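PDB 1FVP: Non-fluorescent flavoprotein from Photobacterium phosphoreum, which binds flavin mononucleotide carrying a covalently attached myristate and may act as an alkanal monooxygenase related to bacterial luciferase. Local coordinates for residues 89-103 with 120-132. Residues are numbered along the deposited sequence; the frame is centred on the assembly and turned at random.
Sequences ALPLVFKWDDINEER and NIDLVRHQLMLHV. With FMA (6-(3-tetradecanoic acid) flavine mononucleotide), chain D.
F94 and H126 each set CG beside their own backbone N and opposite the carbonyl carbon (chi1 -75° and -53°), which turns the edge of the phenyl ring toward the face of the imidazole in an offset edge-to-face pair, centroids 5.4 Å apart. The CE2 edge of F94 meets H126 at CB and CG, with CB near the plane of the phenyl ring. L92 runs alongside H126 in the same direction, with its CD1 over one imidazole face, while L92 N gives a weak hydrogen bond of 3.4 Å to H126 ND1. Y110 of helix 100-116 adds a second edge-to-face contact to this histidine.

The strands that carry these groups, 92-94 and 126-130, run parallel, and the backbone of Q127 is gripped at both ends: Q127 N donates to L92 O (2.7 Å) and Q127 O accepts from F94 N (2.6 Å). On the face that carries V93 and Q127, V93 CG2 lies against Q127 CB at 3.5 Å. On the face of F94 and L128, L128 CD1 lies 3.8 Å from both F94 CB and NH1 of R103, whose chain crosses the leucine at about a right angle.

Further along, M129 bends at chi3 (-55°), bringing CE to 3.8 Å from W96 CB, and its CG packs against V93 CG2. The W96 indole meets the H131 imidazole obliquely, though the exact placement of the two rings is doubtful, with Y152 and F9 also against the indole. Next in the chain, V132 CG2 touches the fatty-acid tail of the modified flavin mononucleotide at C13, 3.5 Å away. The paired strands, linked through helix 100-116, form a beta-alpha-beta unit, the repeating element of the barrel-like fold of the bacterial luciferase family.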
loop_
_atom_site.group_PDB
_atom_site.type_symbol
_atom_site.label_atom_id
_atom_site.label_comp_id
_atom_site.label_asym_id
_atom_site.label_seq_id
_atom_site.Cartn_x
_atom_site.Cartn_y
_atom_site.Cartn_z
ATOM N N ALA A 89 6.540 5.814 -17.540
ATOM C CA ALA A 89 7.203 6.778 -16.665
ATOM C C ALA A 89 7.098 6.564 -15.164
ATOM O O ALA A 89 7.531 7.470 -14.404
ATOM C CB ALA A 89 6.715 8.197 -17.020
ATOM N N LEU A 90 6.589 5.451 -14.685
ATOM C CA LEU A 90 6.452 5.134 -13.257
ATOM C C LEU A 90 7.791 5.052 -12.514
ATOM O O LEU A 90 8.796 4.522 -13.027
ATOM C CB LEU A 90 5.733 3.764 -13.180
ATOM C CG LEU A 90 4.545 3.536 -14.095
ATOM C CD1 LEU A 90 4.415 2.059 -14.437
ATOM C CD2 LEU A 90 3.280 4.006 -13.384
ATOM N N PRO A 91 7.804 5.537 -11.292
ATOM C CA PRO A 91 8.996 5.488 -10.444
ATOM C C PRO A 91 9.098 4.047 -9.940
ATOM O O PRO A 91 8.081 3.330 -9.881
ATOM C CB PRO A 91 8.766 6.488 -9.332
ATOM C CG PRO A 91 7.439 7.122 -9.617
ATOM C CD PRO A 91 6.710 6.168 -10.555
ATOM N N LEU A 92 10.318 3.690 -9.608
ATOM C CA LEU A 92 10.679 2.377 -9.090
ATOM C C LEU A 92 10.874 2.398 -7.561
ATOM O O LEU A 92 11.190 3.435 -6.946
ATOM C CB LEU A 92 11.992 1.941 -9.734
ATOM C CG LEU A 92 12.291 1.986 -11.195
ATOM C CD1 LEU A 92 13.774 1.652 -11.390
ATOM C CD2 LEU A 92 11.477 0.913 -11.900
ATOM N N VAL A 93 10.720 1.206 -7.014
ATOM C CA VAL A 93 10.938 1.022 -5.546
ATOM C C VAL A 93 12.016 -0.072 -5.495
ATOM O O VAL A 93 11.772 -1.241 -5.795
ATOM C CB VAL A 93 9.627 0.846 -4.798
ATOM C CG1 VAL A 93 8.959 -0.511 -5.026
ATOM C CG2 VAL A 93 9.770 1.163 -3.317
ATOM N N PHE A 94 13.218 0.379 -5.187
ATOM C CA PHE A 94 14.430 -0.450 -5.128
ATOM C C PHE A 94 14.358 -1.500 -4.053
ATOM O O PHE A 94 13.952 -1.149 -2.943
ATOM C CB PHE A 94 15.685 0.441 -5.118
ATOM C CG PHE A 94 15.905 0.990 -6.516
ATOM C CD1 PHE A 94 16.361 0.123 -7.518
ATOM C CD2 PHE A 94 15.610 2.302 -6.838
ATOM C CE1 PHE A 94 16.574 0.559 -8.809
ATOM C CE2 PHE A 94 15.798 2.767 -8.145
ATOM C CZ PHE A 94 16.275 1.894 -9.118
ATOM N N LYS A 95 14.719 -2.732 -4.406
ATOM C CA LYS A 95 14.670 -3.798 -3.396
ATOM C C LYS A 95 15.748 -3.597 -2.327
ATOM O O LYS A 95 16.777 -2.928 -2.440
ATOM C CB LYS A 95 14.669 -5.219 -3.895
ATOM C CG LYS A 95 13.307 -5.601 -4.496
ATOM C CD LYS A 95 13.062 -7.071 -4.321
ATOM C CE LYS A 95 14.095 -7.964 -4.952
ATOM N NZ LYS A 95 13.436 -9.199 -5.480
ATOM N N TRP A 96 15.449 -4.212 -1.218
ATOM C CA TRP A 96 16.204 -4.242 0.043
ATOM C C TRP A 96 17.310 -5.281 -0.073
ATOM O O TRP A 96 18.427 -4.884 0.301
ATOM C CB TRP A 96 15.192 -4.426 1.104
ATOM C CG TRP A 96 14.811 -5.310 2.177
ATOM C CD1 TRP A 96 13.986 -4.881 3.194
ATOM C CD2 TRP A 96 15.054 -6.684 2.490
ATOM N NE1 TRP A 96 13.726 -5.874 4.088
ATOM C CE2 TRP A 96 14.389 -7.000 3.688
ATOM C CE3 TRP A 96 15.781 -7.681 1.882
ATOM C CZ2 TRP A 96 14.431 -8.246 4.292
ATOM C CZ3 TRP A 96 15.824 -8.935 2.467
ATOM C CH2 TRP A 96 15.168 -9.224 3.660
ATOM N N ASP A 97 17.011 -6.467 -0.564
ATOM C CA ASP A 97 17.969 -7.554 -0.729
ATOM C C ASP A 97 18.702 -7.528 -2.081
ATOM O O ASP A 97 19.007 -8.592 -2.667
ATOM C CB ASP A 97 17.395 -8.944 -0.500
ATOM C CG ASP A 97 16.007 -9.174 -1.021
ATOM O OD1 ASP A 97 15.286 -8.253 -1.392
ATOM O OD2 ASP A 97 15.634 -10.365 -1.030
ATOM N N ASP A 98 19.006 -6.342 -2.542
ATOM C CA ASP A 98 19.713 -6.178 -3.812
ATOM C C ASP A 98 21.096 -5.631 -3.511
ATOM O O ASP A 98 21.169 -4.494 -3.027
ATOM C CB ASP A 98 18.879 -5.299 -4.752
ATOM C CG ASP A 98 18.143 -6.222 -5.723
ATOM O OD1 ASP A 98 18.568 -7.388 -5.848
ATOM O OD2 ASP A 98 17.159 -5.776 -6.342
ATOM N N ILE A 99 22.110 -6.436 -3.784
ATOM C CA ILE A 99 23.485 -5.919 -3.537
ATOM C C ILE A 99 23.477 -4.568 -4.246
ATOM O O ILE A 99 23.183 -4.513 -5.457
ATOM C CB ILE A 99 24.531 -6.915 -4.104
ATOM C CG1 ILE A 99 24.768 -8.068 -3.091
ATOM C CG2 ILE A 99 25.877 -6.257 -4.494
ATOM C CD1 ILE A 99 25.260 -9.362 -3.817
ATOM N N ASN A 100 23.753 -3.505 -3.542
ATOM C CA ASN A 100 23.767 -2.143 -4.098
ATOM C C ASN A 100 24.272 -2.082 -5.532
ATOM O O ASN A 100 23.880 -1.240 -6.350
ATOM C CB ASN A 100 24.578 -1.283 -3.132
ATOM C CG ASN A 100 24.211 0.165 -3.351
ATOM O OD1 ASN A 100 23.318 0.677 -2.678
ATOM N ND2 ASN A 100 24.917 0.747 -4.308
ATOM N N GLU A 101 25.190 -2.968 -5.855
ATOM C CA GLU A 101 25.792 -3.059 -7.184
ATOM C C GLU A 101 24.686 -3.337 -8.198
ATOM O O GLU A 101 24.288 -2.446 -8.952
ATOM C CB GLU A 101 26.803 -4.190 -7.262
ATOM C CG GLU A 101 28.116 -3.898 -7.985
ATOM C CD GLU A 101 29.183 -4.945 -7.771
ATOM O OE1 GLU A 101 29.012 -6.104 -8.129
ATOM O OE2 GLU A 101 30.174 -4.437 -7.201
ATOM N N GLU A 102 24.210 -4.568 -8.181
ATOM C CA GLU A 102 23.153 -5.064 -9.045
ATOM C C GLU A 102 21.917 -4.180 -9.012
ATOM O O GLU A 102 21.283 -3.943 -10.062
ATOM C CB GLU A 102 22.706 -6.474 -8.684
ATOM C CG GLU A 102 21.466 -7.009 -9.407
ATOM C CD GLU A 102 21.109 -8.402 -8.965
ATOM O OE1 GLU A 102 21.433 -8.819 -7.856
ATOM O OE2 GLU A 102 20.472 -9.083 -9.798
ATOM N N ARG A 103 21.541 -3.659 -7.872
ATOM C CA ARG A 103 20.340 -2.801 -7.844
ATOM C C ARG A 103 20.666 -1.505 -8.565
ATOM O O ARG A 103 19.710 -0.755 -8.858
ATOM C CB ARG A 103 19.771 -2.589 -6.456
ATOM C CG ARG A 103 20.104 -1.310 -5.746
ATOM C CD ARG A 103 19.316 -1.161 -4.501
ATOM N NE ARG A 103 19.490 -2.273 -3.580
ATOM C CZ ARG A 103 19.728 -2.027 -2.277
ATOM N NH1 ARG A 103 19.856 -0.814 -1.758
ATOM N NH2 ARG A 103 19.819 -3.086 -1.454
ATOM N N ASN A 120 10.222 11.459 -20.825
ATOM C CA ASN A 120 11.018 12.475 -20.105
ATOM C C ASN A 120 10.834 12.382 -18.593
ATOM O O ASN A 120 10.036 13.114 -17.993
ATOM C CB ASN A 120 10.807 13.881 -20.653
ATOM C CG ASN A 120 11.866 14.824 -20.081
ATOM O OD1 ASN A 120 11.882 15.037 -18.855
ATOM N ND2 ASN A 120 12.745 15.377 -20.920
ATOM N N ILE A 121 11.633 11.503 -18.023
ATOM C CA ILE A 121 11.661 11.209 -16.595
ATOM C C ILE A 121 12.826 11.869 -15.892
ATOM O O ILE A 121 13.833 11.215 -15.592
ATOM C CB ILE A 121 11.697 9.642 -16.414
ATOM C CG1 ILE A 121 12.888 9.049 -17.194
ATOM C CG2 ILE A 121 10.356 8.982 -16.836
ATOM C CD1 ILE A 121 14.008 8.444 -16.324
ATOM N N ASP A 122 12.690 13.154 -15.634
ATOM C CA ASP A 122 13.769 13.901 -14.935
ATOM C C ASP A 122 13.255 14.206 -13.527
ATOM O O ASP A 122 14.025 14.441 -12.586
ATOM C CB ASP A 122 14.230 15.104 -15.750
ATOM C CG ASP A 122 14.760 14.693 -17.116
ATOM O OD1 ASP A 122 14.005 14.181 -17.955
ATOM O OD2 ASP A 122 15.978 14.870 -17.340
ATOM N N LEU A 123 11.939 14.173 -13.428
ATOM C CA LEU A 123 11.210 14.448 -12.195
ATOM C C LEU A 123 10.719 13.164 -11.529
ATOM O O LEU A 123 9.973 13.315 -10.543
ATOM C CB LEU A 123 10.044 15.389 -12.524
ATOM C CG LEU A 123 10.324 16.794 -13.011
ATOM C CD1 LEU A 123 11.277 17.530 -12.076
ATOM C CD2 LEU A 123 10.872 16.750 -14.436
ATOM N N VAL A 124 11.103 12.024 -12.076
ATOM C CA VAL A 124 10.636 10.754 -11.452
ATOM C C VAL A 124 11.731 10.337 -10.470
ATOM O O VAL A 124 12.876 10.159 -10.894
ATOM C CB VAL A 124 10.132 9.748 -12.479
ATOM C CG1 VAL A 124 9.829 10.437 -13.813
ATOM C CG2 VAL A 124 10.948 8.503 -12.700
ATOM N N ARG A 125 11.340 10.256 -9.213
ATOM C CA ARG A 125 12.130 9.906 -8.047
ATOM C C ARG A 125 11.848 8.486 -7.549
ATOM O O ARG A 125 10.727 8.161 -7.136
ATOM C CB ARG A 125 11.801 10.829 -6.888
ATOM C CG ARG A 125 11.811 12.327 -7.116
ATOM C CD ARG A 125 12.114 12.994 -5.781
ATOM N NE ARG A 125 13.297 12.336 -5.234
ATOM C CZ ARG A 125 14.044 12.760 -4.238
ATOM N NH1 ARG A 125 13.736 13.878 -3.597
ATOM N NH2 ARG A 125 15.139 12.079 -3.901
ATOM N N HIS A 126 12.887 7.688 -7.562
ATOM C CA HIS A 126 12.792 6.276 -7.123
ATOM C C HIS A 126 12.611 6.192 -5.624
ATOM O O HIS A 126 12.684 7.257 -4.980
ATOM C CB HIS A 126 14.050 5.498 -7.586
ATOM C CG HIS A 126 14.206 5.715 -9.068
ATOM N ND1 HIS A 126 13.161 5.549 -9.951
ATOM C CD2 HIS A 126 15.276 6.101 -9.804
ATOM C CE1 HIS A 126 13.604 5.818 -11.168
ATOM N NE2 HIS A 126 14.878 6.151 -11.118
ATOM N N GLN A 127 12.369 5.016 -5.081
ATOM C CA GLN A 127 12.200 4.856 -3.617
ATOM C C GLN A 127 13.168 3.722 -3.221
ATOM O O GLN A 127 13.096 2.636 -3.818
ATOM C CB GLN A 127 10.819 4.527 -3.114
ATOM C CG GLN A 127 9.809 5.630 -3.067
ATOM C CD GLN A 127 9.724 6.357 -1.764
ATOM O OE1 GLN A 127 8.915 7.255 -1.626
ATOM N NE2 GLN A 127 10.524 6.013 -0.768
ATOM N N LEU A 128 13.984 4.078 -2.251
ATOM C CA LEU A 128 15.029 3.162 -1.739
ATOM C C LEU A 128 14.601 2.521 -0.428
ATOM O O LEU A 128 14.231 3.276 0.489
ATOM C CB LEU A 128 16.289 4.028 -1.715
ATOM C CG LEU A 128 17.652 3.393 -1.587
ATOM C CD1 LEU A 128 17.880 2.312 -2.631
ATOM C CD2 LEU A 128 18.709 4.497 -1.698
ATOM N N MET A 129 14.647 1.193 -0.410
ATOM C CA MET A 129 14.262 0.393 0.740
ATOM C C MET A 129 15.479 -0.241 1.457
ATOM O O MET A 129 16.027 -1.253 0.971
ATOM C CB MET A 129 13.299 -0.741 0.454
ATOM C CG MET A 129 12.182 -0.476 -0.474
ATOM S SD MET A 129 10.942 -1.824 -0.312
ATOM C CE MET A 129 11.990 -3.247 -0.614
ATOM N N LEU A 130 15.773 0.321 2.610
ATOM C CA LEU A 130 16.832 -0.056 3.516
ATOM C C LEU A 130 16.321 -0.493 4.909
ATOM O O LEU A 130 15.381 0.018 5.514
ATOM C CB LEU A 130 17.745 1.155 3.721
ATOM C CG LEU A 130 18.231 1.992 2.586
ATOM C CD1 LEU A 130 18.499 3.415 3.046
ATOM C CD2 LEU A 130 19.508 1.351 2.042
ATOM N N HIS A 131 17.065 -1.435 5.444
ATOM C CA HIS A 131 16.951 -2.096 6.728
ATOM C C HIS A 131 17.870 -1.472 7.765
ATOM O O HIS A 131 18.869 -2.142 8.091
ATOM C CB HIS A 131 17.359 -3.607 6.641
ATOM C CG HIS A 131 16.189 -4.460 6.964
ATOM N ND1 HIS A 131 15.604 -5.401 6.171
ATOM C CD2 HIS A 131 15.450 -4.422 8.111
ATOM C CE1 HIS A 131 14.567 -5.920 6.826
ATOM N NE2 HIS A 131 14.438 -5.345 7.989
ATOM N N VAL A 132 17.616 -0.294 8.271
ATOM C CA VAL A 132 18.479 0.331 9.288
ATOM C C VAL A 132 18.590 -0.469 10.584
ATOM O O VAL A 132 17.690 -1.234 10.996
ATOM C CB VAL A 132 17.931 1.747 9.577
ATOM C CG1 VAL A 132 18.414 2.352 10.874
ATOM C CG2 VAL A 132 18.275 2.682 8.428
HETATM N N1 FMA D . 21.246 16.679 -0.548
HETATM C C2 FMA D . 20.003 17.032 -0.879
HETATM O O2 FMA D . 19.606 17.450 -1.900
HETATM N N3 FMA D . 18.944 16.901 0.113
HETATM C C4 FMA D . 19.205 16.436 1.350
HETATM O O4 FMA D . 18.292 16.352 2.143
HETATM C C4A FMA D . 20.546 16.069 1.685
HETATM N N5 FMA D . 20.908 15.610 2.856
HETATM C C5A FMA D . 22.147 15.254 3.229
HETATM C C6 FMA D . 22.439 14.771 4.503
HETATM C C7 FMA D . 23.738 14.432 4.787
HETATM C C7M FMA D . 24.189 13.870 6.181
HETATM C C8 FMA D . 24.790 14.572 3.808
HETATM C C8M FMA D . 26.217 14.219 4.074
HETATM C C9 FMA D . 24.465 15.057 2.559
HETATM C C9A FMA D . 23.192 15.401 2.211
HETATM N N10 FMA D . 22.801 15.886 0.970
HETATM C C10 FMA D . 21.567 16.242 0.617
HETATM C C1B FMA D . 23.850 16.054 -0.131
HETATM C C2B FMA D . 23.284 15.925 -1.611
HETATM O O2B FMA D . 24.177 14.976 -2.165
HETATM C C3B FMA D . 23.330 17.278 -2.285
HETATM O "O3'" FMA D . 23.362 18.310 -1.351
HETATM C C4B FMA D . 22.202 17.557 -3.284
HETATM O "O4'" FMA D . 22.179 16.535 -4.344
HETATM C C5B FMA D . 22.405 18.941 -3.963
HETATM O "O5'" FMA D . 22.485 18.660 -5.484
HETATM P P FMA D . 23.580 19.152 -6.513
HETATM O O1P FMA D . 23.283 20.692 -6.511
HETATM O O2P FMA D . 24.882 18.834 -5.962
HETATM O O3P FMA D . 23.409 18.442 -7.686
HETATM C "C1'" FMA D . 20.484 16.074 7.319
HETATM O "O1'" FMA D . 21.495 15.649 7.998
HETATM O "O2'" FMA D . 19.780 16.972 7.793
HETATM C "C2'" FMA D . 20.694 15.964 5.845
HETATM C "C3'" FMA D . 21.324 14.621 5.452
HETATM C "C4'" FMA D . 20.222 13.690 5.044
HETATM C "C5'" FMA D . 19.631 12.730 6.048
HETATM C "C6'" FMA D . 19.446 11.335 5.506
HETATM C "C7'" FMA D . 18.321 10.580 6.200
HETATM C "C8'" FMA D . 18.697 9.355 6.921
HETATM C "C9'" FMA D . 18.640 8.013 6.212
HETATM C C11 FMA D . 19.384 6.926 6.926
HETATM C C12 FMA D . 19.398 6.802 8.405
HETATM C C13 FMA D . 20.056 5.628 9.048
HETATM C C14 FMA D . 19.983 5.535 10.539
HETATM C C15 FMA D . 20.232 6.823 11.270
#